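Long-range contacts in ornithine carbamoyltransferase (Giardia intestinalis, PDB 3GRF), which probably transfers the carbamoyl group of carbamoyl phosphate to ornithine, giving citrulline: residues A[45-50]-A[103-108]; A[96-101]-A[121-126]. All blocks are in the same frame, centred on the assembly; numbering follows the deposited sequence.

How the contacts relate
Both contacts belong to the carbamoyl-phosphate binding domain and lie about 9 Å apart, centre to centre. Contact 1 joins two central strands of its parallel sheet and is buried. Contact 2 lies beside it, where the end of helix 90-97 meets the chain running into strand 125-127. It is mostly buried too, but Ser-122 is exposed. Main-chain hydrogen bonds dominate contact 1, whereas a single serine-to-backbone bond and apolar packing around Phe-97 and Val-123 make contact 2. The two meet directly: Cys-104 probably hydrogen-bonds to the backbone of Pro-124 and Ile-126, and Leu-48 packs on Phe-97. Both also touch the second subunit.

Contact 1: residues A[45-50]-A[103-108]; sequences KTLLAF and ICTARL
Leu-48 and Phe-50 join Ile-103, Thr-105 and Arg-107 in a parallel ladder of backbone hydrogen bonds. Leu-48 N to Ile-103 O is 2.9 Å and nearly straight. The first rung, Ile-103 N to Thr-46 O, is weak.

Leu-47, Ile-103, Ala-49 and Thr-105 share one face. The CB of Leu-47 meets Ile-103 CG2 at 3.6 Å. Leu-47 CD1 lies across the neighbouring strand, 3.7 Å from Thr-105 CG2. Thr-105 places OG1 between its backbone N and carbonyl carbon (chi1 55°), against Ala-49 CB at 3.4 Å. A water bridges Thr-105 OG1 and Phe-50 O; the water donates to Phe-50 O.

Leu-48, Cys-104, Phe-50 and Ala-106 line the other face. With SG anti to its backbone N (chi1 169°), Cys-104 sets the sulfur in plane at the edge of the Phe-50 ring, SG 3.8 Å from Phe-50 CE1. Leu-48 CD1 lies over one ring face, toward the rim.

Helices 56-69 and 303-322 cover the Leu-47 face. Met-117 of helix 111-120 touches Phe-50 and Cys-104 on the other, where Leu-56 and Val-60 of the second subunit also pack. Strand 72-77 flanks 46-51 on its far side, and 125-127 flanks 103-107.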
ATOM      1  N   LYS A  45      -8.184  -9.403   8.727  1.00 24.37           N
ATOM      2  CA  LYS A  45      -9.079  -9.535   7.578  1.00 30.30           C
ATOM      3  C   LYS A  45      -8.654  -8.478   6.620  1.00 23.59           C
ATOM      4  O   LYS A  45      -8.140  -7.446   7.068  1.00 26.95           O
ATOM      5  CB  LYS A  45     -10.546  -9.365   7.987  1.00 30.84           C
ATOM      6  CG  LYS A  45     -11.090 -10.621   8.712  1.00 38.54           C
ATOM      7  CD  LYS A  45     -12.423 -10.335   9.386  1.00 49.26           C
ATOM      8  CE  LYS A  45     -12.918 -11.556  10.170  1.00 48.37           C
ATOM      9  NZ  LYS A  45     -13.672 -12.482   9.279  1.00 52.44           N
ATOM     10  N   THR A  46      -8.785  -8.689   5.301  1.00 27.26           N
ATOM     11  CA  THR A  46      -8.336  -7.663   4.328  1.00 25.63           C
ATOM     12  C   THR A  46      -9.404  -7.291   3.333  1.00 22.73           C
ATOM     13  O   THR A  46     -10.255  -8.102   2.962  1.00 22.63           O
ATOM     14  CB  THR A  46      -7.018  -8.048   3.571  1.00 38.39           C
ATOM     15  OG1 THR A  46      -7.338  -8.365   2.204  1.00 28.21           O
ATOM     16  CG2 THR A  46      -6.367  -9.236   4.253  1.00 20.39           C
ATOM     17  N   LEU A  47      -9.341  -6.034   2.927  1.00 26.94           N
ATOM     18  CA  LEU A  47     -10.189  -5.540   1.897  1.00 19.84           C
ATOM     19  C   LEU A  47      -9.344  -5.332   0.641  1.00 29.49           C
ATOM     20  O   LEU A  47      -8.241  -4.802   0.688  1.00 23.16           O
ATOM     21  CB  LEU A  47     -10.865  -4.235   2.357  1.00 25.24           C
ATOM     22  CG  LEU A  47     -11.118  -3.169   1.280  1.00 23.99           C
ATOM     23  CD1 LEU A  47     -12.303  -3.615   0.452  1.00 26.48           C
ATOM     24  CD2 LEU A  47     -11.329  -1.729   1.816  1.00 19.22           C
ATOM     25  N   LEU A  48      -9.870  -5.761  -0.489  1.00 29.22           N
ATOM     26  CA  LEU A  48      -9.175  -5.547  -1.703  1.00 24.03           C
ATOM     27  C   LEU A  48      -9.830  -4.355  -2.358  1.00 28.45           C
ATOM     28  O   LEU A  48     -11.005  -4.396  -2.656  1.00 32.09           O
ATOM     29  CB  LEU A  48      -9.364  -6.755  -2.588  1.00 28.60           C
ATOM     30  CG  LEU A  48      -8.727  -6.668  -3.967  1.00 15.59           C
ATOM     31  CD1 LEU A  48      -7.272  -6.072  -3.951  1.00 16.82           C
ATOM     32  CD2 LEU A  48      -8.736  -8.057  -4.523  1.00 28.00           C
ATOM     33  N   ALA A  49      -9.065  -3.297  -2.635  1.00 30.09           N
ATOM     34  CA  ALA A  49      -9.676  -2.042  -3.084  1.00 19.39           C
ATOM     35  C   ALA A  49      -9.126  -1.574  -4.417  1.00 27.19           C
ATOM     36  O   ALA A  49      -8.055  -0.985  -4.447  1.00 31.52           O
ATOM     37  CB  ALA A  49      -9.427  -0.964  -2.027  1.00 23.20           C
ATOM     38  N   PHE A  50      -9.874  -1.826  -5.498  1.00 31.77           N
ATOM     39  CA  PHE A  50      -9.506  -1.440  -6.875  1.00 31.23           C
ATOM     40  C   PHE A  50      -9.849   0.003  -7.131  1.00 25.07           C
ATOM     41  O   PHE A  50     -10.878   0.495  -6.694  1.00 33.59           O
ATOM     42  CB  PHE A  50     -10.250  -2.322  -7.896  1.00 23.07           C
ATOM     43  CG  PHE A  50      -9.886  -3.801  -7.826  1.00 31.03           C
ATOM     44  CD1 PHE A  50     -10.696  -4.694  -7.167  1.00 30.28           C
ATOM     45  CD2 PHE A  50      -8.720  -4.286  -8.400  1.00 30.35           C
ATOM     46  CE1 PHE A  50     -10.363  -6.074  -7.112  1.00 36.02           C
ATOM     47  CE2 PHE A  50      -8.390  -5.675  -8.348  1.00 23.75           C
ATOM     48  CZ  PHE A  50      -9.225  -6.549  -7.696  1.00 28.52           C
ATOM     49  N   ILE A 103     -13.334  -9.046   1.602  1.00 29.39           N
ATOM     50  CA  ILE A 103     -14.258  -8.036   1.092  1.00 26.14           C
ATOM     51  C   ILE A 103     -13.564  -7.248   0.025  1.00 24.42           C
ATOM     52  O   ILE A 103     -12.342  -7.252  -0.019  1.00 23.08           O
ATOM     53  CB  ILE A 103     -14.786  -7.073   2.210  1.00 23.21           C
ATOM     54  CG1 ILE A 103     -15.802  -6.086   1.657  1.00 23.45           C
ATOM     55  CG2 ILE A 103     -13.677  -6.329   2.961  1.00 25.14           C
ATOM     56  CD1 ILE A 103     -16.669  -5.525   2.708  1.00 26.00           C
ATOM     57  N   CYS A 104     -14.338  -6.587  -0.842  1.00 24.25           N
ATOM     58  CA  CYS A 104     -13.781  -5.891  -2.017  1.00 27.05           C
ATOM     59  C   CYS A 104     -14.563  -4.606  -2.273  1.00 29.97           C
ATOM     60  O   CYS A 104     -15.778  -4.594  -2.215  1.00 30.07           O
ATOM     61  CB  CYS A 104     -13.849  -6.803  -3.254  1.00 28.24           C
ATOM     62  SG  CYS A 104     -13.489  -6.017  -4.882  1.00 28.31           S
ATOM     63  N   THR A 105     -13.864  -3.519  -2.565  1.00 30.16           N
ATOM     64  CA  THR A 105     -14.524  -2.315  -3.054  1.00 31.32           C
ATOM     65  C   THR A 105     -13.841  -2.064  -4.388  1.00 30.85           C
ATOM     66  O   THR A 105     -12.698  -2.472  -4.570  1.00 26.90           O
ATOM     67  CB  THR A 105     -14.229  -1.077  -2.160  1.00 31.03           C
ATOM     68  OG1 THR A 105     -12.823  -0.947  -2.062  1.00 28.32           O
ATOM     69  CG2 THR A 105     -14.815  -1.198  -0.743  1.00 25.20           C
ATOM     70  N   ALA A 106     -14.527  -1.414  -5.320  1.00 29.42           N
ATOM     71  CA  ALA A 106     -13.929  -1.128  -6.622  1.00 34.00           C
ATOM     72  C   ALA A 106     -14.518   0.153  -7.135  1.00 37.00           C
ATOM     73  O   ALA A 106     -15.710   0.420  -6.968  1.00 38.80           O
ATOM     74  CB  ALA A 106     -14.194  -2.255  -7.613  1.00 27.99           C
ATOM     75  N   ARG A 107     -13.664   0.961  -7.730  1.00 31.11           N
ATOM     76  CA  ARG A 107     -14.022   2.233  -8.317  1.00 31.25           C
ATOM     77  C   ARG A 107     -13.765   2.071  -9.787  1.00 38.90           C
ATOM     78  O   ARG A 107     -12.635   2.293 -10.226  1.00 31.12           O
ATOM     79  CB  ARG A 107     -13.202   3.366  -7.703  1.00 36.19           C
ATOM     80  CG  ARG A 107     -13.861   4.746  -7.763  1.00 54.52           C
ATOM     81  CD  ARG A 107     -13.737   5.341  -9.163  1.00 60.05           C
ATOM     82  NE  ARG A 107     -13.946   6.799  -9.203  1.00 66.25           N
ATOM     83  CZ  ARG A 107     -13.522   7.662  -8.271  1.00 68.60           C
ATOM     84  NH1 ARG A 107     -12.858   7.230  -7.203  1.00 69.00           N
ATOM     85  NH2 ARG A 107     -13.782   8.957  -8.413  1.00 56.86           N
ATOM     86  N   LEU A 108     -14.776   1.688 -10.567  1.00 41.68           N
ATOM     87  CA  LEU A 108     -14.576   1.388 -11.987  1.00 47.12           C
ATOM     88  C   LEU A 108     -15.449   2.317 -12.834  1.00 51.31           C
ATOM     89  O   LEU A 108     -16.481   2.820 -12.365  1.00 47.16           O
ATOM     90  CB  LEU A 108     -14.852  -0.110 -12.265  1.00 45.62           C
ATOM     91  CG  LEU A 108     -14.157  -1.133 -11.340  1.00 40.13           C
ATOM     92  CD1 LEU A 108     -14.836  -2.505 -11.303  1.00 39.50           C
ATOM     93  CD2 LEU A 108     -12.660  -1.274 -11.637  1.00 37.44           C
TER
HETATM   94  O   HOH W   1     -12.041   0.716  -3.942  1.00 28.17           O

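Contact 2: residues A[96-101]-A[121-126]; sequences VFSRMV and ASVPCI
Ser-98 and Val-123 bring the two backbones closest, with their CA atoms 5.3 Å apart. Residues 96-101 begin in helix 90-97. Phe-97 O accepts from both Met-100 N and Val-101 N, which keeps the chain coiled beyond it. Residues 121-126 come out of helix 111-120. Ala-121 is the first residue to leave helical geometry, and the chain becomes strand at Cys-125.

The one hydrogen bond across the contact runs from Ser-122 N to Ser-98 OG. It is 3.0 Å long and almost straight, at 176°. Ser-98 holds OG beside its own backbone N (chi1 -47°). There OG also bonds to Ala-94 O in the preceding helical turn. The hydroxyl thus ties the end of one helix to the chain just after another. The CB atoms of Ser-98 and Ser-122 lie alongside each other at 3.8 Å.

Val-123 points toward the turn; its methyls meet different parts of it. Val-123 CG1 reaches Val-101 O at 3.3 Å and also touches Ser-98 O. Val-123 CG2 lies by Ser-98 CA and OG, and also near the edge of the Phe-97 ring, 4.4 Å from Phe-97 CD2. Cys-125 SG is also near the ring plane, 4.5 Å from Phe-97 CE2. Ala-121 CB approaches the same CE2 obliquely. The Phe-97 ring thereby borders a small apolar cluster, which Phe-50 and Met-117 extend.

Arg-99 points away from this contact and forms salt bridges with Glu-95 and with Asp-305 of the second subunit. The arrangement belongs to a parallel alpha/beta domain, in which helix 111-120 is the connection of the beta-alpha-beta unit 103-107/125-127. Here two successive helix-to-strand connections pack against each other just before the strands begin.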
ATOM      1  N   VAL A  96     -10.893 -15.753  -8.080  1.00 28.85           N
ATOM      2  CA  VAL A  96      -9.625 -15.930  -7.396  1.00 30.64           C
ATOM      3  C   VAL A  96      -9.501 -15.031  -6.162  1.00 30.37           C
ATOM      4  O   VAL A  96      -8.993 -15.482  -5.151  1.00 27.90           O
ATOM      5  CB  VAL A  96      -8.472 -15.716  -8.379  1.00 28.63           C
ATOM      6  CG1 VAL A  96      -7.175 -15.472  -7.655  1.00 29.85           C
ATOM      7  CG2 VAL A  96      -8.404 -16.918  -9.381  1.00 28.18           C
ATOM      8  N   PHE A  97      -9.935 -13.765  -6.234  1.00 29.80           N
ATOM      9  CA  PHE A  97      -9.803 -12.911  -5.031  1.00 34.82           C
ATOM     10  C   PHE A  97     -10.770 -13.277  -3.909  1.00 33.49           C
ATOM     11  O   PHE A  97     -10.470 -13.045  -2.755  1.00 32.86           O
ATOM     12  CB  PHE A  97      -9.668 -11.374  -5.287  1.00 26.91           C
ATOM     13  CG  PHE A  97     -10.890 -10.671  -5.924  1.00 30.90           C
ATOM     14  CD1 PHE A  97     -10.756 -10.042  -7.182  1.00 35.33           C
ATOM     15  CD2 PHE A  97     -12.112 -10.563  -5.258  1.00 32.87           C
ATOM     16  CE1 PHE A  97     -11.831  -9.336  -7.762  1.00 33.63           C
ATOM     17  CE2 PHE A  97     -13.200  -9.871  -5.822  1.00 29.73           C
ATOM     18  CZ  PHE A  97     -13.060  -9.256  -7.069  1.00 32.69           C
ATOM     19  N   SER A  98     -11.893 -13.907  -4.276  1.00 29.82           N
ATOM     20  CA  SER A  98     -12.921 -14.346  -3.338  1.00 23.80           C
ATOM     21  C   SER A  98     -12.490 -15.549  -2.520  1.00 24.89           C
ATOM     22  O   SER A  98     -13.155 -15.903  -1.563  1.00 27.48           O
ATOM     23  CB  SER A  98     -14.222 -14.696  -4.046  1.00 26.12           C
ATOM     24  OG  SER A  98     -14.598 -13.703  -4.965  1.00 28.91           O
ATOM     25  N   ARG A  99     -11.383 -16.168  -2.877  1.00 26.76           N
ATOM     26  CA  ARG A  99     -10.831 -17.242  -2.054  1.00 29.19           C
ATOM     27  C   ARG A  99      -9.597 -16.768  -1.288  1.00 27.54           C
ATOM     28  O   ARG A  99      -8.856 -17.594  -0.761  1.00 28.08           O
ATOM     29  CB  ARG A  99     -10.440 -18.379  -2.968  1.00 34.84           C
ATOM     30  CG  ARG A  99     -11.585 -19.132  -3.559  1.00 24.63           C
ATOM     31  CD  ARG A  99     -11.022 -19.995  -4.676  1.00 36.12           C
ATOM     32  NE  ARG A  99     -11.958 -21.000  -5.218  1.00 32.12           N
ATOM     33  CZ  ARG A  99     -13.022 -20.708  -5.967  1.00 26.73           C
ATOM     34  NH1 ARG A  99     -13.316 -19.449  -6.270  1.00 32.82           N
ATOM     35  NH2 ARG A  99     -13.778 -21.678  -6.431  1.00 31.92           N
ATOM     36  N   MET A 100      -9.330 -15.448  -1.304  1.00 26.07           N
ATOM     37  CA  MET A 100      -8.177 -14.853  -0.577  1.00 31.14           C
ATOM     38  C   MET A 100      -8.607 -13.742   0.373  1.00 36.46           C
ATOM     39  O   MET A 100      -8.316 -13.824   1.572  1.00 24.48           O
ATOM     40  CB  MET A 100      -7.068 -14.345  -1.518  1.00 30.21           C
ATOM     41  CG  MET A 100      -6.209 -15.459  -2.200  1.00 28.29           C
ATOM     42  SD  MET A 100      -4.988 -14.737  -3.310  1.00 33.16           S
ATOM     43  CE  MET A 100      -4.575 -16.099  -4.358  1.00 33.10           C
ATOM     44  N   VAL A 101      -9.315 -12.726  -0.172  1.00 28.88           N
ATOM     45  CA  VAL A 101      -9.736 -11.551   0.594  1.00 25.44           C
ATOM     46  C   VAL A 101     -11.130 -11.775   1.197  1.00 30.33           C
ATOM     47  O   VAL A 101     -11.828 -12.748   0.859  1.00 28.40           O
ATOM     48  CB  VAL A 101      -9.619 -10.256  -0.241  1.00 24.60           C
ATOM     49  CG1 VAL A 101      -8.179 -10.138  -0.761  1.00 25.62           C
ATOM     50  CG2 VAL A 101     -10.641 -10.267  -1.421  1.00 21.40           C
ATOM     51  N   ALA A 121     -18.050 -12.738  -8.106  1.00 25.83           N
ATOM     52  CA  ALA A 121     -17.431 -12.617  -6.807  1.00 32.31           C
ATOM     53  C   ALA A 121     -18.270 -13.337  -5.766  1.00 35.18           C
ATOM     54  O   ALA A 121     -19.493 -13.358  -5.818  1.00 42.94           O
ATOM     55  CB  ALA A 121     -17.240 -11.162  -6.454  1.00 17.14           C
ATOM     56  N   SER A 122     -17.581 -13.965  -4.833  1.00 36.30           N
ATOM     57  CA  SER A 122     -18.187 -14.713  -3.746  1.00 26.28           C
ATOM     58  C   SER A 122     -17.840 -14.107  -2.356  1.00 33.86           C
ATOM     59  O   SER A 122     -18.103 -14.726  -1.331  1.00 29.56           O
ATOM     60  CB  SER A 122     -17.701 -16.157  -3.822  1.00 31.73           C
ATOM     61  OG  SER A 122     -18.350 -16.958  -2.839  1.00 52.17           O
ATOM     62  N   VAL A 123     -17.254 -12.909  -2.328  1.00 27.76           N
ATOM     63  CA  VAL A 123     -17.138 -12.076  -1.115  1.00 29.44           C
ATOM     64  C   VAL A 123     -17.952 -10.816  -1.412  1.00 31.66           C
ATOM     65  O   VAL A 123     -18.196 -10.513  -2.562  1.00 27.69           O
ATOM     66  CB  VAL A 123     -15.638 -11.719  -0.776  1.00 25.61           C
ATOM     67  CG1 VAL A 123     -14.842 -12.962  -0.400  1.00 18.82           C
ATOM     68  CG2 VAL A 123     -14.957 -11.021  -1.946  1.00 28.73           C
ATOM     69  N   PRO A 124     -18.420 -10.091  -0.385  1.00 33.37           N
ATOM     70  CA  PRO A 124     -19.121  -8.828  -0.725  1.00 32.43           C
ATOM     71  C   PRO A 124     -18.358  -7.804  -1.615  1.00 26.42           C
ATOM     72  O   PRO A 124     -17.222  -7.452  -1.327  1.00 32.55           O
ATOM     73  CB  PRO A 124     -19.430  -8.208   0.643  1.00 33.39           C
ATOM     74  CG  PRO A 124     -19.312  -9.297   1.631  1.00 33.31           C
ATOM     75  CD  PRO A 124     -18.419 -10.382   1.060  1.00 32.31           C
ATOM     76  N   CYS A 125     -18.987  -7.301  -2.669  1.00 29.91           N
ATOM     77  CA  CYS A 125     -18.387  -6.194  -3.453  1.00 28.64           C
ATOM     78  C   CYS A 125     -19.225  -4.881  -3.344  1.00 28.96           C
ATOM     79  O   CYS A 125     -20.466  -4.869  -3.329  1.00 31.64           O
ATOM     80  CB  CYS A 125     -18.137  -6.549  -4.931  1.00 37.26           C
ATOM     81  SG  CYS A 125     -17.251  -8.071  -5.264  1.00 32.31           S
ATOM     82  N   ILE A 126     -18.502  -3.786  -3.215  1.00 25.08           N
ATOM     83  CA  ILE A 126     -19.069  -2.499  -2.876  1.00 21.13           C
ATOM     84  C   ILE A 126     -18.605  -1.576  -3.981  1.00 23.97           C
ATOM     85  O   ILE A 126     -17.447  -1.579  -4.311  1.00 24.06           O
ATOM     86  CB  ILE A 126     -18.581  -2.004  -1.513  1.00 29.53           C
ATOM     87  CG1 ILE A 126     -19.147  -2.901  -0.406  1.00 31.32           C
ATOM     88  CG2 ILE A 126     -19.025  -0.548  -1.289  1.00 30.95           C
ATOM     89  CD1 ILE A 126     -18.297  -2.923   0.856  1.00 38.90           C
TER